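Local coordinates for proline iminopeptidase (Streptomyces halstedii, PDB 3WMR), which is an S33-family amidohydrolase of the alpha/beta hydrolase fold that acts on polyketide substrates and may release N-terminal proline from peptides, at residues G25-G30 and L107-N112; T59-L64 and H78-G83; D249-I254 and L277-D282. All coordinates share one frame; numbering follows the deposited sequence.

Contact 1: G25-G30 and L107-N112; sequences GTVPFG and LDNLLN
Val27 and Leu110 form the tight, buried part of a strand-on-helix contact in the alpha/beta hydrolase fold, where edge strand 23-29 of the central sheet is covered by helix 100-113. The two segment axes approach to 8.8 Å, and their N-to-C directions differ by 125°, so the strand slants over the helix instead of following it. Alternation along the strand turns Val27 toward the helix and its neighbours Thr26 and Pro28 away; a beta-branched, apolar valine suits a buried strand position facing the helix. Val27 CG2 meets Leu110 CD1 at 3.8 Å, the two side chains crossing at about a right angle. The CG of Leu110 stands opposite its own backbone N (chi1 178°), which carries the branched end from the flank of the helix to the strand. Tyr36 of strand 32-39 helps to enclose this apolar spot.

Toward Phe29 the contact is no less close but becomes partly open to solvent. Here Asn109, whose polar end suits the margin of the fold, is directed toward the strand from its first bond, and its amide group comes up beside the Pro28 carbonyl and the backbone of Phe29. The Phe29 ring lies obliquely against the side chain, its plane 35° from that of the amide, and the helix also offers it Asp105 and Glu106. An alanine here, in place of Asn109, would keep the CB beside the ring but would probably open a gap next to the Pro28 carbonyl and leave that oxygen without its polar neighbour. The ring's nearest approach is slanted, neither flat nor edge-on: Phe29 CD1 lies 3.7 Å from Asn109 CB.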
ATOM      1  N   GLY A  25      -2.116   8.312  18.757  1.00 46.69           N
ATOM      2  CA  GLY A  25      -3.314   9.104  18.989  1.00 46.00           C
ATOM      3  C   GLY A  25      -3.957   9.462  17.676  1.00 44.70           C
ATOM      4  O   GLY A  25      -3.789   8.747  16.684  1.00 42.90           O
ATOM      5  N   THR A  26      -4.705  10.561  17.667  1.00 44.45           N
ATOM      6  CA  THR A  26      -5.276  11.081  16.433  1.00 43.92           C
ATOM      7  C   THR A  26      -4.916  12.540  16.254  1.00 43.91           C
ATOM      8  O   THR A  26      -4.521  13.215  17.199  1.00 45.92           O
ATOM      9  CB  THR A  26      -6.816  10.953  16.385  1.00 44.59           C
ATOM     10  OG1 THR A  26      -7.413  11.767  17.404  1.00 45.39           O
ATOM     11  CG2 THR A  26      -7.244   9.503  16.557  1.00 44.61           C
ATOM     12  N   VAL A  27      -5.059  13.015  15.027  1.00 42.80           N
ATOM     13  CA  VAL A  27      -4.954  14.433  14.733  1.00 43.44           C
ATOM     14  C   VAL A  27      -6.247  14.840  14.026  1.00 43.99           C
ATOM     15  O   VAL A  27      -6.860  14.018  13.343  1.00 44.97           O
ATOM     16  CB  VAL A  27      -3.698  14.752  13.882  1.00 42.57           C
ATOM     17  CG1 VAL A  27      -2.442  14.249  14.589  1.00 42.66           C
ATOM     18  CG2 VAL A  27      -3.791  14.150  12.484  1.00 41.38           C
ATOM     19  N   PRO A  28      -6.690  16.097  14.213  1.00 45.26           N
ATOM     20  CA  PRO A  28      -7.899  16.509  13.500  1.00 45.19           C
ATOM     21  C   PRO A  28      -7.609  16.654  12.010  1.00 44.04           C
ATOM     22  O   PRO A  28      -6.566  17.179  11.629  1.00 42.75           O
ATOM     23  CB  PRO A  28      -8.236  17.866  14.125  1.00 45.71           C
ATOM     24  CG  PRO A  28      -6.914  18.400  14.565  1.00 45.57           C
ATOM     25  CD  PRO A  28      -6.106  17.204  14.993  1.00 44.91           C
ATOM     26  N   PHE A  29      -8.511  16.134  11.192  1.00 44.95           N
ATOM     27  CA  PHE A  29      -8.475  16.318   9.757  1.00 43.83           C
ATOM     28  C   PHE A  29      -9.826  16.919   9.421  1.00 45.03           C
ATOM     29  O   PHE A  29     -10.818  16.200   9.252  1.00 44.97           O
ATOM     30  CB  PHE A  29      -8.250  14.981   9.037  1.00 42.87           C
ATOM     31  CG  PHE A  29      -8.366  15.066   7.534  1.00 41.99           C
ATOM     32  CD1 PHE A  29      -7.840  16.151   6.831  1.00 41.08           C
ATOM     33  CD2 PHE A  29      -8.972  14.040   6.817  1.00 41.64           C
ATOM     34  CE1 PHE A  29      -7.940  16.220   5.458  1.00 40.82           C
ATOM     35  CE2 PHE A  29      -9.074  14.105   5.440  1.00 39.81           C
ATOM     36  CZ  PHE A  29      -8.560  15.197   4.761  1.00 41.66           C
ATOM     37  N   GLY A  30      -9.854  18.246   9.363  1.00 46.98           N
ATOM     38  CA  GLY A  30     -11.097  18.991   9.287  1.00 49.33           C
ATOM     39  C   GLY A  30     -12.083  18.461  10.312  1.00 51.86           C
ATOM     40  O   GLY A  30     -11.793  18.410  11.509  1.00 52.07           O
ATOM     41  N   LEU A 107      -3.023  13.030   3.973  1.00 29.13           N
ATOM     42  CA  LEU A 107      -1.586  12.853   4.154  1.00 28.53           C
ATOM     43  C   LEU A 107      -0.910  14.207   4.413  1.00 28.52           C
ATOM     44  O   LEU A 107      -0.123  14.330   5.348  1.00 28.09           O
ATOM     45  CB  LEU A 107      -0.960  12.122   2.955  1.00 27.58           C
ATOM     46  CG  LEU A 107       0.564  12.072   2.885  1.00 27.02           C
ATOM     47  CD1 LEU A 107       1.166  11.390   4.105  1.00 26.90           C
ATOM     48  CD2 LEU A 107       1.021  11.378   1.615  1.00 27.12           C
ATOM     49  N   ASP A 108      -1.218  15.214   3.591  1.00 30.53           N
ATOM     50  CA  ASP A 108      -0.686  16.572   3.800  1.00 31.02           C
ATOM     51  C   ASP A 108      -1.037  17.073   5.203  1.00 32.21           C
ATOM     52  O   ASP A 108      -0.171  17.565   5.921  1.00 30.67           O
ATOM     53  CB  ASP A 108      -1.232  17.558   2.759  1.00 32.82           C
ATOM     54  CG  ASP A 108      -0.527  17.448   1.429  1.00 34.18           C
ATOM     55  OD1 ASP A 108       0.667  17.069   1.393  1.00 35.30           O
ATOM     56  OD2 ASP A 108      -1.162  17.748   0.412  1.00 34.62           O
ATOM     57  N   ASN A 109      -2.305  16.932   5.588  1.00 34.02           N
ATOM     58  CA  ASN A 109      -2.743  17.346   6.920  1.00 35.23           C
ATOM     59  C   ASN A 109      -1.933  16.638   7.998  1.00 35.42           C
ATOM     60  O   ASN A 109      -1.496  17.274   8.958  1.00 36.12           O
ATOM     61  CB  ASN A 109      -4.246  17.105   7.132  1.00 36.37           C
ATOM     62  CG  ASN A 109      -4.692  17.390   8.562  1.00 37.47           C
ATOM     63  OD1 ASN A 109      -4.930  16.473   9.360  1.00 38.12           O
ATOM     64  ND2 ASN A 109      -4.787  18.660   8.896  1.00 37.70           N
ATOM     65  N   LEU A 110      -1.703  15.337   7.829  1.00 34.34           N
ATOM     66  CA  LEU A 110      -0.979  14.554   8.839  1.00 33.91           C
ATOM     67  C   LEU A 110       0.484  14.986   9.001  1.00 32.10           C
ATOM     68  O   LEU A 110       0.987  15.114  10.118  1.00 31.83           O
ATOM     69  CB  LEU A 110      -1.033  13.057   8.512  1.00 34.62           C
ATOM     70  CG  LEU A 110      -0.273  12.156   9.483  1.00 35.33           C
ATOM     71  CD1 LEU A 110      -0.933  12.166  10.855  1.00 36.48           C
ATOM     72  CD2 LEU A 110      -0.189  10.739   8.934  1.00 36.10           C
ATOM     73  N   LEU A 111       1.168  15.193   7.887  1.00 31.02           N
ATOM     74  CA  LEU A 111       2.542  15.674   7.925  1.00 30.32           C
ATOM     75  C   LEU A 111       2.607  17.025   8.650  1.00 32.00           C
ATOM     76  O   LEU A 111       3.526  17.275   9.427  1.00 31.53           O
ATOM     77  CB  LEU A 111       3.105  15.798   6.508  1.00 29.47           C
ATOM     78  CG  LEU A 111       3.229  14.489   5.722  1.00 28.42           C
ATOM     79  CD1 LEU A 111       3.434  14.797   4.248  1.00 28.44           C
ATOM     80  CD2 LEU A 111       4.347  13.601   6.248  1.00 27.43           C
ATOM     81  N   ASN A 112       1.615  17.878   8.403  1.00 34.84           N
ATOM     82  CA  ASN A 112       1.535  19.189   9.052  1.00 37.05           C
ATOM     83  C   ASN A 112       1.286  19.070  10.549  1.00 37.35           C
ATOM     84  O   ASN A 112       2.024  19.657  11.338  1.00 37.95           O
ATOM     85  CB  ASN A 112       0.440  20.063   8.409  1.00 38.70           C
ATOM     86  CG  ASN A 112       0.784  20.510   6.998  1.00 40.13           C
ATOM     87  OD1 ASN A 112      -0.087  20.590   6.137  1.00 46.43           O
ATOM     88  ND2 ASN A 112       2.039  20.823   6.758  1.00 41.20           N
TER

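Contact 2: T59-L64 and H78-G83; sequences THDYLL and HYDQLG
The imidazole of His78 carries Leu64 CD2 over the centre of one face, a CH-pi contact 4.2 Å from the ring centroid, and Leu63 O at its edge. The His60 ring has Asp61 CG over one face, while Asp80 OD1, His78 CD2 and Leu64 CD2 lie round its edge. The two imidazoles meet obliquely, their planes 72° apart.

Both rings tie the loop after strand 49-52 to strand 76-80. His78 NE2 donates to Leu63 O at 2.9 Å, straight and in the ring plane but from above the carbonyl plane. Segment 59-64 follows the HGGPG motif, which in S33 peptidases contributes to the oxyanion hole, and the Leu63 side chain is about 8 Å from that of Ser126, the predicted nucleophile.

Asp80 suits its place because OD1 accepts twice: from His60 N at 3.0 Å, and from His60 ND1 at 2.9 Å on the syn side but tilted out of the carboxylate plane. His60 CG sits between its backbone N and carbonyl carbon (chi1 81°), which brings ND1 round to the same oxygen. Asp80 OD2 takes the N-H of Gly86 and a water that also donates to Asp61 OD2, probably easing carboxylate repulsion.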
ATOM      1  N   THR A  59      -5.398  -1.139   6.515  1.00 26.22           N
ATOM      2  CA  THR A  59      -4.927  -0.474   7.715  1.00 25.42           C
ATOM      3  C   THR A  59      -3.416  -0.618   7.815  1.00 24.61           C
ATOM      4  O   THR A  59      -2.803  -1.364   7.053  1.00 23.48           O
ATOM      5  CB  THR A  59      -5.616  -1.012   8.995  1.00 25.90           C
ATOM      6  OG1 THR A  59      -5.290  -2.404   9.195  1.00 25.66           O
ATOM      7  CG2 THR A  59      -7.128  -0.830   8.923  1.00 26.27           C
ATOM      8  N   HIS A  60      -2.828   0.104   8.759  1.00 25.66           N
ATOM      9  CA  HIS A  60      -1.375   0.095   8.970  1.00 26.87           C
ATOM     10  C   HIS A  60      -0.847  -1.228   9.503  1.00 27.03           C
ATOM     11  O   HIS A  60       0.358  -1.480   9.451  1.00 25.84           O
ATOM     12  CB  HIS A  60      -0.977   1.153   9.999  1.00 27.86           C
ATOM     13  CG  HIS A  60      -1.176   0.708  11.422  1.00 29.25           C
ATOM     14  ND1 HIS A  60      -2.405   0.731  12.047  1.00 30.32           N
ATOM     15  CD2 HIS A  60      -0.306   0.196  12.325  1.00 30.23           C
ATOM     16  CE1 HIS A  60      -2.283   0.257  13.275  1.00 31.57           C
ATOM     17  NE2 HIS A  60      -1.019  -0.078  13.467  1.00 31.78           N
ATOM     18  N   ASP A  61      -1.743  -2.050  10.044  1.00 28.12           N
ATOM     19  CA  ASP A  61      -1.353  -3.190  10.901  1.00 28.93           C
ATOM     20  C   ASP A  61      -0.396  -4.161  10.230  1.00 27.88           C
ATOM     21  O   ASP A  61       0.604  -4.549  10.821  1.00 29.48           O
ATOM     22  CB  ASP A  61      -2.595  -3.959  11.387  1.00 30.85           C
ATOM     23  CG  ASP A  61      -3.507  -3.109  12.238  1.00 32.41           C
ATOM     24  OD1 ASP A  61      -3.493  -3.272  13.479  1.00 34.47           O
ATOM     25  OD2 ASP A  61      -4.241  -2.278  11.663  1.00 33.71           O
ATOM     26  N   TYR A  62      -0.699  -4.554   8.998  1.00 27.36           N
ATOM     27  CA  TYR A  62       0.174  -5.472   8.233  1.00 27.44           C
ATOM     28  C   TYR A  62       1.567  -4.900   7.916  1.00 26.64           C
ATOM     29  O   TYR A  62       2.449  -5.637   7.484  1.00 26.90           O
ATOM     30  CB  TYR A  62      -0.520  -5.939   6.939  1.00 27.19           C
ATOM     31  CG  TYR A  62      -0.444  -4.937   5.782  1.00 26.63           C
ATOM     32  CD1 TYR A  62      -1.254  -3.813   5.765  1.00 26.10           C
ATOM     33  CD2 TYR A  62       0.428  -5.135   4.703  1.00 26.03           C
ATOM     34  CE1 TYR A  62      -1.185  -2.888   4.734  1.00 25.86           C
ATOM     35  CE2 TYR A  62       0.491  -4.208   3.644  1.00 26.30           C
ATOM     36  CZ  TYR A  62      -0.317  -3.085   3.678  1.00 25.45           C
ATOM     37  OH  TYR A  62      -0.279  -2.143   2.672  1.00 24.97           O
ATOM     38  N   LEU A  63       1.762  -3.593   8.119  1.00 26.56           N
ATOM     39  CA  LEU A  63       3.069  -2.961   7.914  1.00 26.60           C
ATOM     40  C   LEU A  63       3.898  -2.859   9.195  1.00 28.14           C
ATOM     41  O   LEU A  63       4.973  -2.252   9.173  1.00 28.70           O
ATOM     42  CB  LEU A  63       2.900  -1.559   7.297  1.00 25.64           C
ATOM     43  CG  LEU A  63       2.349  -1.516   5.874  1.00 25.19           C
ATOM     44  CD1 LEU A  63       2.175  -0.084   5.402  1.00 24.29           C
ATOM     45  CD2 LEU A  63       3.250  -2.266   4.908  1.00 25.71           C
ATOM     46  N   LEU A  64       3.429  -3.456  10.301  1.00 27.59           N
ATOM     47  CA  LEU A  64       4.053  -3.232  11.625  1.00 28.52           C
ATOM     48  C   LEU A  64       5.478  -3.776  11.730  1.00 26.95           C
ATOM     49  O   LEU A  64       6.270  -3.250  12.478  1.00 27.80           O
ATOM     50  CB  LEU A  64       3.194  -3.807  12.761  1.00 29.46           C
ATOM     51  CG  LEU A  64       2.063  -2.898  13.240  1.00 30.27           C
ATOM     52  CD1 LEU A  64       1.111  -3.668  14.162  1.00 31.16           C
ATOM     53  CD2 LEU A  64       2.618  -1.663  13.933  1.00 30.22           C
ATOM     54  N   HIS A  78       3.475   5.019  11.284  1.00 26.33           N
ATOM     55  CA  HIS A  78       2.328   4.268  10.767  1.00 26.95           C
ATOM     56  C   HIS A  78       1.083   5.113  10.943  1.00 27.06           C
ATOM     57  O   HIS A  78       0.972   5.841  11.926  1.00 27.64           O
ATOM     58  CB  HIS A  78       2.105   2.952  11.515  1.00 27.35           C
ATOM     59  CG  HIS A  78       3.115   1.895  11.213  1.00 26.89           C
ATOM     60  ND1 HIS A  78       4.364   1.872  11.795  1.00 26.79           N
ATOM     61  CD2 HIS A  78       3.048   0.798  10.427  1.00 26.69           C
ATOM     62  CE1 HIS A  78       5.031   0.819  11.361  1.00 26.24           C
ATOM     63  NE2 HIS A  78       4.255   0.151  10.530  1.00 25.55           N
ATOM     64  N   TYR A  79       0.155   5.031   9.993  1.00 26.95           N
ATOM     65  CA  TYR A  79      -1.170   5.621  10.193  1.00 28.06           C
ATOM     66  C   TYR A  79      -2.293   4.922   9.419  1.00 28.23           C
ATOM     67  O   TYR A  79      -2.057   4.261   8.416  1.00 27.55           O
ATOM     68  CB  TYR A  79      -1.151   7.127   9.913  1.00 28.04           C
ATOM     69  CG  TYR A  79      -1.317   7.570   8.467  1.00 27.49           C
ATOM     70  CD1 TYR A  79      -0.220   7.656   7.608  1.00 27.03           C
ATOM     71  CD2 TYR A  79      -2.565   7.977   7.974  1.00 27.33           C
ATOM     72  CE1 TYR A  79      -0.364   8.101   6.298  1.00 25.71           C
ATOM     73  CE2 TYR A  79      -2.714   8.421   6.662  1.00 27.06           C
ATOM     74  CZ  TYR A  79      -1.609   8.479   5.826  1.00 26.71           C
ATOM     75  OH  TYR A  79      -1.737   8.918   4.514  1.00 25.77           O
ATOM     76  N   ASP A  80      -3.514   5.070   9.925  1.00 29.20           N
ATOM     77  CA  ASP A  80      -4.706   4.540   9.276  1.00 29.60           C
ATOM     78  C   ASP A  80      -5.361   5.660   8.524  1.00 29.54           C
ATOM     79  O   ASP A  80      -5.707   6.682   9.099  1.00 31.35           O
ATOM     80  CB  ASP A  80      -5.714   4.016  10.290  1.00 29.98           C
ATOM     81  CG  ASP A  80      -5.266   2.746  10.959  1.00 29.93           C
ATOM     82  OD1 ASP A  80      -4.394   2.029  10.421  1.00 29.58           O
ATOM     83  OD2 ASP A  80      -5.808   2.474  12.036  1.00 30.27           O
ATOM     84  N   GLN A  81      -5.523   5.466   7.228  1.00 29.36           N
ATOM     85  CA  GLN A  81      -6.232   6.410   6.383  1.00 30.00           C
ATOM     86  C   GLN A  81      -7.715   6.526   6.761  1.00 31.03           C
ATOM     87  O   GLN A  81      -8.293   5.629   7.372  1.00 31.57           O
ATOM     88  CB  GLN A  81      -6.035   6.019   4.915  1.00 28.68           C
ATOM     89  CG  GLN A  81      -4.582   6.194   4.490  1.00 27.61           C
ATOM     90  CD  GLN A  81      -4.193   5.390   3.266  1.00 25.96           C
ATOM     91  OE1 GLN A  81      -4.939   5.315   2.290  1.00 24.16           O
ATOM     92  NE2 GLN A  81      -2.984   4.830   3.295  1.00 25.41           N
ATOM     93  N   LEU A  82      -8.319   7.651   6.407  1.00 33.68           N
ATOM     94  CA  LEU A  82      -9.705   7.925   6.793  1.00 35.04           C
ATOM     95  C   LEU A  82     -10.623   6.850   6.253  1.00 34.49           C
ATOM     96  O   LEU A  82     -10.516   6.473   5.094  1.00 33.58           O
ATOM     97  CB  LEU A  82     -10.161   9.278   6.258  1.00 36.49           C
ATOM     98  CG  LEU A  82     -11.561   9.744   6.679  1.00 38.61           C
ATOM     99  CD1 LEU A  82     -11.582  10.096   8.162  1.00 40.19           C
ATOM    100  CD2 LEU A  82     -12.012  10.934   5.842  1.00 39.41           C
ATOM    101  N   GLY A  83     -11.535   6.381   7.100  1.00 35.50           N
ATOM    102  CA  GLY A  83     -12.544   5.406   6.707  1.00 34.82           C
ATOM    103  C   GLY A  83     -12.358   4.052   7.364  1.00 34.27           C
ATOM    104  O   GLY A  83     -13.300   3.252   7.407  1.00 35.38           O
TER
HETATM  105  O   HOH W   1      -5.893  -0.133  12.632  1.00 29.38           O

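Contact 3: D249-I254 and L277-D282; sequences DCLPDI and LDLVPD
Leu251 and Pro252 meet Leu279 and Val280 in an apolar contact between two connecting turns at the margin of the sheet, where a 3-10 turn before strand 258-263 rests against the C-terminal end of helix 270-279. No direct hydrogen bond crosses it. Leu251 points at the helix end and packs by its base, its CB 3.9 Å from both Leu279 CB and Val280 CG2. The leucine pair crosses at about a right angle, and Leu251 also reaches Ser133 of helix 127-137 behind it.

On the more exposed side the backbone comes close enough for a CA-H...O contact, Pro252 CA lying 3.4 Å from Leu279 O. Proline fits both turns, since it lacks an N-H that would need a partner: Pro252 sits within the 3-10 turn, and Pro281 sets its CD 3.4 Å from Ile254 O. Deeper in, Ile254 CG2 touches Val280 CG1 at 4.2 Å; with CG1 opposite the backbone N (chi1 179°), Val280 spreads its two methyls, one to Ile254 and the other to Leu251. These branched side chains suit a place where the chain is about to extend into a strand.

A water supplies the polar link. It donates to Ile254 O at 2.6 Å and accepts from Asp282 N at 3.0 Å, just where a backbone bond between Asp282 and Thr258 begins to join the strands. The arrangement belongs to the beta-alpha-beta crossover from strand 258-263 through helix 270-279 to the parallel strand 283-288; the first loop of this crossover carries Asp266, predicted to be in the active site.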
ATOM      1  N   ASP A 249       0.788   9.622 -15.681  1.00 32.00           N
ATOM      2  CA  ASP A 249       0.923  10.999 -16.177  1.00 34.50           C
ATOM      3  C   ASP A 249       1.652  11.937 -15.227  1.00 32.94           C
ATOM      4  O   ASP A 249       2.212  12.934 -15.661  1.00 33.14           O
ATOM      5  CB  ASP A 249      -0.449  11.583 -16.518  1.00 37.27           C
ATOM      6  CG  ASP A 249      -1.041  10.978 -17.789  1.00 41.09           C
ATOM      7  OD1 ASP A 249      -0.284  10.420 -18.626  1.00 43.71           O
ATOM      8  OD2 ASP A 249      -2.276  11.066 -17.958  1.00 45.32           O
ATOM      9  N   CYS A 250       1.670  11.622 -13.940  1.00 31.42           N
ATOM     10  CA  CYS A 250       2.393  12.455 -12.988  1.00 30.73           C
ATOM     11  C   CYS A 250       3.834  11.977 -12.723  1.00 29.18           C
ATOM     12  O   CYS A 250       4.627  12.729 -12.170  1.00 29.23           O
ATOM     13  CB  CYS A 250       1.604  12.567 -11.700  1.00 30.70           C
ATOM     14  SG  CYS A 250       1.809  11.122 -10.655  1.00 32.89           S
ATOM     15  N   LEU A 251       4.182  10.770 -13.169  1.00 27.38           N
ATOM     16  CA  LEU A 251       5.472  10.158 -12.842  1.00 26.81           C
ATOM     17  C   LEU A 251       6.701  10.917 -13.337  1.00 26.44           C
ATOM     18  O   LEU A 251       7.710  10.954 -12.630  1.00 24.40           O
ATOM     19  CB  LEU A 251       5.541   8.679 -13.298  1.00 27.31           C
ATOM     20  CG  LEU A 251       4.503   7.706 -12.707  1.00 26.17           C
ATOM     21  CD1 LEU A 251       4.697   6.280 -13.208  1.00 26.17           C
ATOM     22  CD2 LEU A 251       4.493   7.720 -11.194  1.00 26.39           C
ATOM     23  N   PRO A 252       6.624  11.548 -14.533  1.00 26.54           N
ATOM     24  CA  PRO A 252       7.785  12.319 -14.964  1.00 26.99           C
ATOM     25  C   PRO A 252       8.116  13.495 -14.054  1.00 27.15           C
ATOM     26  O   PRO A 252       9.231  13.988 -14.118  1.00 27.67           O
ATOM     27  CB  PRO A 252       7.381  12.832 -16.378  1.00 27.75           C
ATOM     28  CG  PRO A 252       6.328  11.880 -16.834  1.00 28.01           C
ATOM     29  CD  PRO A 252       5.582  11.491 -15.582  1.00 26.82           C
ATOM     30  N   ASP A 253       7.171  13.939 -13.222  1.00 27.72           N
ATOM     31  CA  ASP A 253       7.373  15.113 -12.365  1.00 28.37           C
ATOM     32  C   ASP A 253       8.030  14.801 -11.016  1.00 27.83           C
ATOM     33  O   ASP A 253       8.364  15.716 -10.247  1.00 27.57           O
ATOM     34  CB  ASP A 253       6.039  15.822 -12.122  1.00 29.74           C
ATOM     35  CG  ASP A 253       5.481  16.498 -13.389  1.00 32.30           C
ATOM     36  OD1 ASP A 253       6.230  16.765 -14.354  1.00 33.97           O
ATOM     37  OD2 ASP A 253       4.266  16.752 -13.414  1.00 33.96           O
ATOM     38  N   ILE A 254       8.195  13.518 -10.710  1.00 26.03           N
ATOM     39  CA  ILE A 254       8.822  13.100  -9.446  1.00 24.91           C
ATOM     40  C   ILE A 254      10.322  13.367  -9.516  1.00 25.03           C
ATOM     41  O   ILE A 254      11.024  12.784 -10.355  1.00 26.55           O
ATOM     42  CB  ILE A 254       8.531  11.615  -9.139  1.00 22.91           C
ATOM     43  CG1 ILE A 254       7.033  11.414  -8.884  1.00 22.27           C
ATOM     44  CG2 ILE A 254       9.328  11.149  -7.931  1.00 22.77           C
ATOM     45  CD1 ILE A 254       6.575   9.970  -8.893  1.00 21.68           C
ATOM     46  N   LEU A 277       9.718   2.595 -13.893  1.00 25.25           N
ATOM     47  CA  LEU A 277      11.078   2.452 -14.403  1.00 26.53           C
ATOM     48  C   LEU A 277      11.350   3.293 -15.658  1.00 27.88           C
ATOM     49  O   LEU A 277      12.470   3.738 -15.841  1.00 29.76           O
ATOM     50  CB  LEU A 277      11.387   0.992 -14.709  1.00 26.98           C
ATOM     51  CG  LEU A 277      11.186   0.035 -13.538  1.00 26.58           C
ATOM     52  CD1 LEU A 277      11.523  -1.379 -13.959  1.00 27.56           C
ATOM     53  CD2 LEU A 277      12.012   0.484 -12.345  1.00 26.62           C
ATOM     54  N   ASP A 278      10.339   3.517 -16.494  1.00 28.90           N
ATOM     55  CA  ASP A 278      10.518   4.283 -17.754  1.00 30.18           C
ATOM     56  C   ASP A 278      10.266   5.784 -17.614  1.00 29.48           C
ATOM     57  O   ASP A 278      10.722   6.582 -18.450  1.00 29.77           O
ATOM     58  CB  ASP A 278       9.592   3.736 -18.854  1.00 31.52           C
ATOM     59  CG  ASP A 278       9.867   2.263 -19.198  1.00 32.80           C
ATOM     60  OD1 ASP A 278      11.015   1.800 -19.083  1.00 32.86           O
ATOM     61  OD2 ASP A 278       8.916   1.566 -19.602  1.00 35.53           O
ATOM     62  N   LEU A 279       9.514   6.187 -16.600  1.00 27.78           N
ATOM     63  CA  LEU A 279       9.066   7.577 -16.513  1.00 27.58           C
ATOM     64  C   LEU A 279       9.644   8.386 -15.365  1.00 27.42           C
ATOM     65  O   LEU A 279       9.780   9.597 -15.482  1.00 27.43           O
ATOM     66  CB  LEU A 279       7.553   7.606 -16.422  1.00 27.67           C
ATOM     67  CG  LEU A 279       6.819   7.032 -17.630  1.00 28.05           C
ATOM     68  CD1 LEU A 279       5.341   6.914 -17.305  1.00 27.66           C
ATOM     69  CD2 LEU A 279       7.058   7.895 -18.878  1.00 29.08           C
ATOM     70  N   VAL A 280       9.950   7.740 -14.242  1.00 26.39           N
ATOM     71  CA  VAL A 280      10.528   8.435 -13.088  1.00 26.49           C
ATOM     72  C   VAL A 280      12.024   8.649 -13.351  1.00 26.13           C
ATOM     73  O   VAL A 280      12.757   7.680 -13.493  1.00 26.37           O
ATOM     74  CB  VAL A 280      10.316   7.640 -11.774  1.00 26.06           C
ATOM     75  CG1 VAL A 280      10.942   8.371 -10.582  1.00 26.16           C
ATOM     76  CG2 VAL A 280       8.821   7.398 -11.542  1.00 26.37           C
ATOM     77  N   PRO A 281      12.476   9.910 -13.425  1.00 26.22           N
ATOM     78  CA  PRO A 281      13.887  10.208 -13.757  1.00 27.00           C
ATOM     79  C   PRO A 281      14.937   9.492 -12.896  1.00 26.98           C
ATOM     80  O   PRO A 281      15.871   8.884 -13.438  1.00 27.67           O
ATOM     81  CB  PRO A 281      13.976  11.727 -13.563  1.00 27.51           C
ATOM     82  CG  PRO A 281      12.580  12.227 -13.802  1.00 27.72           C
ATOM     83  CD  PRO A 281      11.694  11.147 -13.218  1.00 26.74           C
ATOM     84  N   ASP A 282      14.771   9.531 -11.578  1.00 26.02           N
ATOM     85  CA  ASP A 282      15.750   8.935 -10.666  1.00 26.16           C
ATOM     86  C   ASP A 282      15.111   7.751  -9.956  1.00 25.75           C
ATOM     87  O   ASP A 282      14.423   7.939  -8.949  1.00 24.26           O
ATOM     88  CB  ASP A 282      16.220   9.971  -9.646  1.00 26.33           C
ATOM     89  CG  ASP A 282      17.315   9.448  -8.719  1.00 27.15           C
ATOM     90  OD1 ASP A 282      17.632   8.229  -8.726  1.00 27.78           O
ATOM     91  OD2 ASP A 282      17.874  10.282  -7.987  1.00 28.78           O
TER
HETATM   92  O   HOH W   2      13.010  11.255  -9.797  1.00 21.23           O

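How the contacts relate
Contact 2 is the buried one, its centre about 9 Å from that of the chain, whereas contacts 1 and 3 each lie about 19 Å out and are partly open. Contacts 1 and 2 adjoin: Tyr79 on strand 76-80 packs on Leu107 and Leu110 of helix 100-113, with Leu110 CD2 3.4 Å from Tyr79 CD1, and contact 2 is nested within the loop contact 1 closes. Contact 3, its centre about 26 Å from that of contact 2, lies beyond the chain's centre. Chemistry follows place: imidazole and carboxylate bonds order the buried loop, contact 1 mixes an apolar pair with an asparagine at its margin, and contact 3 rests on apolar side chains and one bridging water.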